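Local coordinates for protein KLLA0F20702p (Kluyveromyces lactis, PDB 5Y5A) that probably helps recruit telomerase to chromosome ends by binding the telomere protein Cdc13, as an Est1-family subunit of yeast telomerase, at residues Glu236-Leu239 against Gln240-Ile243; Ala254-Gln257 against Phe258-Ser262; Ser268-Gly271 against Ile272-Thr276. All blocks are in the same frame, centred on the assembly; numbering follows the deposited sequence.

Contact 1: residues Glu236-Leu239 against Gln240-Ile243; sequences ETFL and QRGI
Phe238 and Arg241 run side by side off one flank of helix 235-247, part of the TPR-clan helical array of the Est1 DNA/RNA binding domain. The pair illustrates how neighbours three residues apart on a helix can join an aromatic face to a charge. NH1 of Arg241 hangs over one ring face, displaced toward the rim, 3.2 Å from CD2 of Phe238. The guanidinium does not lie flat on the ring: its plane stands 86° from that of the phenyl group, so its edge is what meets the face. This makes an off-centre cation-pi contact, with CZ of Arg241 4.8 Å from the centroid of the Phe238 ring. A bend at chi3 (-63°) turns the arginine chain back so that NH1 reaches the ring. Other grips fix the buried guanidinium: a salt bridge to Asp225 and hydrogen bonds to Ser228 and Gln257 engage its three nitrogens, fixing its rotation, and the carboxylate of Asp225 probably offsets its buried charge.

A different flank carries Glu236 and Gln240, whose side chains meet at a slant. Gln240 NE2 gives a long, weak hydrogen bond to Glu236 OE2 at 3.4 Å, the amide and carboxylate planes being 33° apart. The firmer partner of this carboxylate is Ser268, at OE1. Beneath both pairs run the helical bonds from i+4 to i, among them Gly242 N to Phe238 O at 2.9 Å. Leu239 and Ile243 touch more loosely, CD2 of Leu239 lying 4.4 Å from CD1 of Ile243, while CG1 of Ile243 rests 3.3 Å from Leu239 O.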
loop_
_atom_site.group_PDB
_atom_site.type_symbol
_atom_site.label_atom_id
_atom_site.label_comp_id
_atom_site.label_asym_id
_atom_site.label_seq_id
_atom_site.Cartn_x
_atom_site.Cartn_y
_atom_site.Cartn_z
ATOM N N GLU A 236 -4.417 -1.819 8.114
ATOM C CA GLU A 236 -5.270 -2.996 8.006
ATOM C C GLU A 236 -5.968 -3.087 6.651
ATOM O O GLU A 236 -6.215 -4.180 6.144
ATOM C CB GLU A 236 -6.306 -3.010 9.130
ATOM C CG GLU A 236 -6.979 -4.363 9.332
ATOM C CD GLU A 236 -6.032 -5.425 9.880
ATOM O OE1 GLU A 236 -5.019 -5.063 10.522
ATOM O OE2 GLU A 236 -6.312 -6.627 9.676
ATOM N N THR A 237 -6.268 -1.938 6.057
ATOM C CA THR A 237 -6.906 -1.914 4.750
ATOM C C THR A 237 -6.017 -2.529 3.673
ATOM O O THR A 237 -6.485 -3.267 2.820
ATOM C CB THR A 237 -7.253 -0.491 4.324
ATOM O OG1 THR A 237 -7.841 0.207 5.426
ATOM C CG2 THR A 237 -8.221 -0.529 3.161
ATOM N N PHE A 238 -4.734 -2.198 3.716
ATOM C CA PHE A 238 -3.759 -2.764 2.787
ATOM C C PHE A 238 -3.594 -4.257 3.045
ATOM O O PHE A 238 -3.464 -5.044 2.112
ATOM C CB PHE A 238 -2.404 -2.044 2.916
ATOM C CG PHE A 238 -2.452 -0.594 2.526
ATOM C CD1 PHE A 238 -2.826 0.374 3.450
ATOM C CD2 PHE A 238 -2.118 -0.195 1.239
ATOM C CE1 PHE A 238 -2.871 1.717 3.093
ATOM C CE2 PHE A 238 -2.155 1.143 0.878
ATOM C CZ PHE A 238 -2.535 2.100 1.805
ATOM N N LEU A 239 -3.609 -4.641 4.318
ATOM C CA LEU A 239 -3.477 -6.049 4.677
ATOM C C LEU A 239 -4.584 -6.881 4.032
ATOM O O LEU A 239 -4.328 -7.931 3.436
ATOM C CB LEU A 239 -3.510 -6.240 6.196
ATOM C CG LEU A 239 -3.282 -7.704 6.585
ATOM C CD1 LEU A 239 -1.790 -8.029 6.624
ATOM C CD2 LEU A 239 -3.952 -8.069 7.895
ATOM N N GLN A 240 -5.813 -6.401 4.141
ATOM C CA GLN A 240 -6.951 -7.156 3.639
ATOM C C GLN A 240 -6.932 -7.207 2.116
ATOM O O GLN A 240 -7.314 -8.210 1.514
ATOM C CB GLN A 240 -8.256 -6.557 4.152
ATOM C CG GLN A 240 -8.435 -6.696 5.657
ATOM C CD GLN A 240 -8.466 -8.150 6.120
ATOM O OE1 GLN A 240 -8.989 -9.031 5.430
ATOM N NE2 GLN A 240 -7.905 -8.403 7.298
ATOM N N ARG A 241 -6.453 -6.134 1.496
ATOM C CA ARG A 241 -6.270 -6.121 0.049
ATOM C C ARG A 241 -5.275 -7.195 -0.378
ATOM O O ARG A 241 -5.487 -7.911 -1.357
ATOM C CB ARG A 241 -5.784 -4.756 -0.421
ATOM C CG ARG A 241 -6.840 -3.948 -1.121
ATOM C CD ARG A 241 -6.210 -3.030 -2.129
ATOM N NE ARG A 241 -5.341 -2.081 -1.459
ATOM C CZ ARG A 241 -5.775 -0.966 -0.887
ATOM N NH1 ARG A 241 -4.916 -0.150 -0.293
ATOM N NH2 ARG A 241 -7.070 -0.666 -0.913
ATOM N N GLY A 242 -4.179 -7.286 0.365
ATOM C CA GLY A 242 -3.159 -8.280 0.092
ATOM C C GLY A 242 -3.701 -9.681 0.241
ATOM O O GLY A 242 -3.296 -10.594 -0.478
ATOM N N ILE A 243 -4.621 -9.861 1.183
ATOM C CA ILE A 243 -5.212 -11.171 1.390
ATOM C C ILE A 243 -6.029 -11.549 0.160
ATOM O O ILE A 243 -5.967 -12.691 -0.294
ATOM C CB ILE A 243 -6.070 -11.227 2.667
ATOM C CG1 ILE A 243 -5.170 -11.077 3.897
ATOM C CG2 ILE A 243 -6.800 -12.558 2.763
ATOM C CD1 ILE A 243 -5.914 -11.015 5.207
#

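Contact 2: residues Ala254-Gln257 against Phe258-Ser262; sequences AAYQ and FVRSS
Arg260 lays its CG over one face of the Tyr256 ring, 3.9 Å from the centroid, a CH-pi contact between residues one turn apart on a buried part of helix 251-263 of the TPR-clan domain. The two side chains run the same way, and at their ends Arg260 NH1 donates to Tyr256 OH at 3.0 Å, the hydroxyl lying almost in the guanidinium plane. Tyr256 places its CG anti to the backbone N (chi1 169°), which carries the ring alongside the doubly bent arginine. NH1 also bonds Met487 O, so this one nitrogen links the helix to a distant part of the chain. Replacing Tyr256 by alanine would probably strip the arginine methylenes of their aromatic cover and leave NH1 without its hydroxyl partner, held on that nitrogen by Met487 O.

Phe258 meets the backbone instead: Ala254 O sits over one face of its ring, 3.1 Å from CG of Phe258, while taking a hydrogen bond from Phe258 N at 2.8 Å. Further on, two serine hydroxyls donate to a single carbonyl from opposite faces of its plane, Ser261 OG at 2.8 Å and Ser262 OG at 2.9 Å from Phe258 O.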
loop_
_atom_site.group_PDB
_atom_site.type_symbol
_atom_site.label_atom_id
_atom_site.label_comp_id
_atom_site.label_asym_id
_atom_site.label_seq_id
_atom_site.Cartn_x
_atom_site.Cartn_y
_atom_site.Cartn_z
ATOM N N ALA A 254 0.536 -9.041 -3.363
ATOM C CA ALA A 254 0.275 -9.367 -1.958
ATOM C C ALA A 254 1.397 -8.857 -1.062
ATOM O O ALA A 254 1.156 -8.178 -0.052
ATOM C CB ALA A 254 0.082 -10.891 -1.777
ATOM N N ALA A 255 2.631 -9.181 -1.444
ATOM C CA ALA A 255 3.817 -8.716 -0.732
ATOM C C ALA A 255 3.826 -7.200 -0.616
ATOM O O ALA A 255 4.108 -6.650 0.446
ATOM C CB ALA A 255 5.089 -9.197 -1.442
ATOM N N TYR A 256 3.527 -6.526 -1.722
ATOM C CA TYR A 256 3.503 -5.070 -1.738
ATOM C C TYR A 256 2.464 -4.522 -0.755
ATOM O O TYR A 256 2.757 -3.629 0.037
ATOM C CB TYR A 256 3.226 -4.554 -3.156
ATOM C CG TYR A 256 2.919 -3.077 -3.197
ATOM C CD1 TYR A 256 3.896 -2.131 -2.901
ATOM C CD2 TYR A 256 1.645 -2.627 -3.517
ATOM C CE1 TYR A 256 3.609 -0.776 -2.927
ATOM C CE2 TYR A 256 1.351 -1.279 -3.549
ATOM C CZ TYR A 256 2.329 -0.361 -3.255
ATOM O OH TYR A 256 2.012 0.977 -3.291
ATOM N N GLN A 257 1.257 -5.076 -0.799
ATOM C CA GLN A 257 0.198 -4.661 0.113
ATOM C C GLN A 257 0.565 -4.978 1.562
ATOM O O GLN A 257 0.271 -4.196 2.472
ATOM C CB GLN A 257 -1.118 -5.336 -0.270
ATOM C CG GLN A 257 -1.673 -4.865 -1.614
ATOM C CD GLN A 257 -2.252 -3.456 -1.556
ATOM O OE1 GLN A 257 -2.804 -3.033 -0.536
ATOM N NE2 GLN A 257 -2.128 -2.727 -2.652
ATOM N N PHE A 258 1.210 -6.121 1.778
ATOM C CA PHE A 258 1.680 -6.466 3.121
ATOM C C PHE A 258 2.714 -5.457 3.621
ATOM O O PHE A 258 2.731 -5.109 4.801
ATOM C CB PHE A 258 2.270 -7.884 3.155
ATOM C CG PHE A 258 1.254 -8.977 2.910
ATOM C CD1 PHE A 258 -0.101 -8.750 3.125
ATOM C CD2 PHE A 258 1.654 -10.230 2.459
ATOM C CE1 PHE A 258 -1.044 -9.758 2.903
ATOM C CE2 PHE A 258 0.720 -11.240 2.233
ATOM C CZ PHE A 258 -0.632 -11.000 2.452
ATOM N N VAL A 259 3.580 -4.995 2.724
ATOM C CA VAL A 259 4.601 -4.020 3.092
ATOM C C VAL A 259 3.948 -2.683 3.417
ATOM O O VAL A 259 4.291 -2.049 4.403
ATOM C CB VAL A 259 5.639 -3.837 1.969
ATOM C CG1 VAL A 259 6.485 -2.597 2.219
ATOM C CG2 VAL A 259 6.524 -5.076 1.875
ATOM N N ARG A 260 2.984 -2.268 2.594
ATOM C CA ARG A 260 2.245 -1.033 2.862
ATOM C C ARG A 260 1.522 -1.092 4.218
ATOM O O ARG A 260 1.333 -0.071 4.877
ATOM C CB ARG A 260 1.231 -0.751 1.749
ATOM C CG ARG A 260 1.832 -0.440 0.367
ATOM C CD ARG A 260 2.657 0.850 0.369
ATOM N NE ARG A 260 1.932 1.982 0.938
ATOM C CZ ARG A 260 1.174 2.822 0.237
ATOM N NH1 ARG A 260 1.029 2.658 -1.074
ATOM N NH2 ARG A 260 0.559 3.833 0.847
ATOM N N SER A 261 1.119 -2.293 4.623
ATOM C CA SER A 261 0.309 -2.454 5.820
ATOM C C SER A 261 1.190 -2.405 7.057
ATOM O O SER A 261 0.717 -2.125 8.151
ATOM C CB SER A 261 -0.467 -3.773 5.781
ATOM O OG SER A 261 0.345 -4.839 6.238
ATOM N N SER A 262 2.475 -2.687 6.864
ATOM C CA SER A 262 3.429 -2.724 7.960
ATOM C C SER A 262 4.075 -1.376 8.185
ATOM O O SER A 262 4.627 -1.135 9.243
ATOM C CB SER A 262 4.532 -3.750 7.690
ATOM O OG SER A 262 3.994 -5.017 7.391
#

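Contact 3: residues Ser268-Gly271 against Ile272-Thr276; sequences SDAG and IPNFT
The entry into helix 271-279 is a type I beta turn, Ser268 to Gly271, running directly into the first helical turn, where Ala270 and Asn274 are the main partners. Ala270 O is gripped twice by Asn274. The backbone N approaches at 3.0 Å and the side-chain ND2 of Asn274 at 2.9 Å from Ala270 O, and they come from opposite faces of the carbonyl plane. The ND2 bond is nearly straight at 169°, yet its donor stands above that plane, whereas the oxygen lies close to the plane of the asparagine's own amide. Asn274 CG sits beside the backbone N (chi1 -84°), folding the amide back toward the start of the helix and bringing ND2 against CB of Ala270.

Pro273 suits this first turn, since its ring nitrogen has no proton to offer; its CD rests 3.1 Å from Asp269 O. Ahead of it, Ser268 OG accepts from Ala270 N at 3.0 Å, a capping bond closing an ST turn. A turn later, Thr276 doubles its own backbone bond, OG1 donating to Ile272 O at 2.7 Å.

The turn and helix start fit among three helices. Ala270 and Asn274 face Leu239 of helix 235-247, Phe275 touches Val259 of helix 251-263 and Met374 of helix 339-379, and Ile272 reaches Met374 and Met377 of that same long helix.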
loop_
_atom_site.group_PDB
_atom_site.type_symbol
_atom_site.label_atom_id
_atom_site.label_comp_id
_atom_site.label_asym_id
_atom_site.label_seq_id
_atom_site.Cartn_x
_atom_site.Cartn_y
_atom_site.Cartn_z
ATOM N N SER A 268 -0.678 -2.353 10.483
ATOM C CA SER A 268 -1.312 -3.563 10.991
ATOM C C SER A 268 -0.284 -4.446 11.677
ATOM O O SER A 268 0.808 -4.647 11.153
ATOM C CB SER A 268 -1.995 -4.350 9.874
ATOM O OG SER A 268 -2.353 -5.641 10.338
ATOM N N ASP A 269 -0.642 -4.979 12.842
ATOM C CA ASP A 269 0.190 -5.963 13.530
ATOM C C ASP A 269 0.365 -7.254 12.736
ATOM O O ASP A 269 1.355 -7.948 12.902
ATOM C CB ASP A 269 -0.403 -6.299 14.896
ATOM C CG ASP A 269 -0.058 -5.271 15.946
ATOM O OD1 ASP A 269 0.921 -4.520 15.742
ATOM O OD2 ASP A 269 -0.762 -5.223 16.979
ATOM N N ALA A 270 -0.600 -7.585 11.883
ATOM C CA ALA A 270 -0.502 -8.790 11.064
ATOM C C ALA A 270 0.365 -8.555 9.824
ATOM O O ALA A 270 0.620 -9.485 9.056
ATOM C CB ALA A 270 -1.896 -9.282 10.657
ATOM N N GLY A 271 0.830 -7.321 9.644
ATOM C CA GLY A 271 1.600 -6.950 8.460
ATOM C C GLY A 271 2.867 -7.770 8.270
ATOM O O GLY A 271 3.068 -8.428 7.243
ATOM N N ILE A 272 3.731 -7.740 9.269
ATOM C CA ILE A 272 4.964 -8.510 9.223
ATOM C C ILE A 272 4.745 -10.043 9.290
ATOM O O ILE A 272 5.434 -10.781 8.582
ATOM C CB ILE A 272 5.921 -8.043 10.348
ATOM C CG1 ILE A 272 6.505 -6.671 10.000
ATOM C CG2 ILE A 272 7.051 -9.036 10.579
ATOM C CD1 ILE A 272 7.210 -6.023 11.166
ATOM N N PRO A 273 3.805 -10.531 10.134
ATOM C CA PRO A 273 3.543 -11.979 10.076
ATOM C C PRO A 273 3.168 -12.483 8.679
ATOM O O PRO A 273 3.666 -13.525 8.262
ATOM C CB PRO A 273 2.376 -12.164 11.048
ATOM C CG PRO A 273 2.572 -11.077 12.066
ATOM C CD PRO A 273 3.171 -9.909 11.317
ATOM N N ASN A 274 2.322 -11.756 7.963
ATOM C CA ASN A 274 1.941 -12.178 6.615
ATOM C C ASN A 274 3.078 -12.074 5.600
ATOM O O ASN A 274 3.293 -12.998 4.806
ATOM C CB ASN A 274 0.733 -11.379 6.132
ATOM C CG ASN A 274 -0.572 -11.964 6.625
ATOM O OD1 ASN A 274 -1.117 -12.886 6.019
ATOM N ND2 ASN A 274 -1.075 -11.443 7.736
ATOM N N PHE A 275 3.791 -10.953 5.620
ATOM C CA PHE A 275 5.025 -10.795 4.852
ATOM C C PHE A 275 5.978 -11.978 5.071
ATOM O O PHE A 275 6.551 -12.525 4.127
ATOM C CB PHE A 275 5.712 -9.486 5.251
ATOM C CG PHE A 275 6.933 -9.150 4.444
ATOM C CD1 PHE A 275 6.814 -8.538 3.199
ATOM C CD2 PHE A 275 8.202 -9.397 4.947
ATOM C CE1 PHE A 275 7.943 -8.193 2.458
ATOM C CE2 PHE A 275 9.341 -9.052 4.209
ATOM C CZ PHE A 275 9.205 -8.450 2.962
ATOM N N THR A 276 6.128 -12.366 6.332
ATOM C CA THR A 276 7.038 -13.441 6.724
ATOM C C THR A 276 6.511 -14.809 6.287
ATOM O O THR A 276 7.278 -15.679 5.878
ATOM C CB THR A 276 7.256 -13.425 8.245
ATOM O OG1 THR A 276 7.730 -12.130 8.624
ATOM C CG2 THR A 276 8.272 -14.472 8.675
#

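In the fold
The three contacts follow one another along the chain on successive helices and pack into one cluster, with centres 7 to 10 Å apart. Contacts 1 and 2 are joined by a probable hydrogen bond from Arg241 NE to Gln257 OE1 at 2.9 Å, and Phe238 CD2 packs 3.4 Å from Arg260 CB. Contact 3 ties back to both: Ser268 OG lies 2.7 Å from Glu236 OE1, and Ser268 N lies 2.7 Å from Ser261 O, each a probable hydrogen bond. Ser268 thus couples the turn to helices 235-247 and 251-263 together, while Leu239 CD2 fills against Ala270 CB at 3.7 Å.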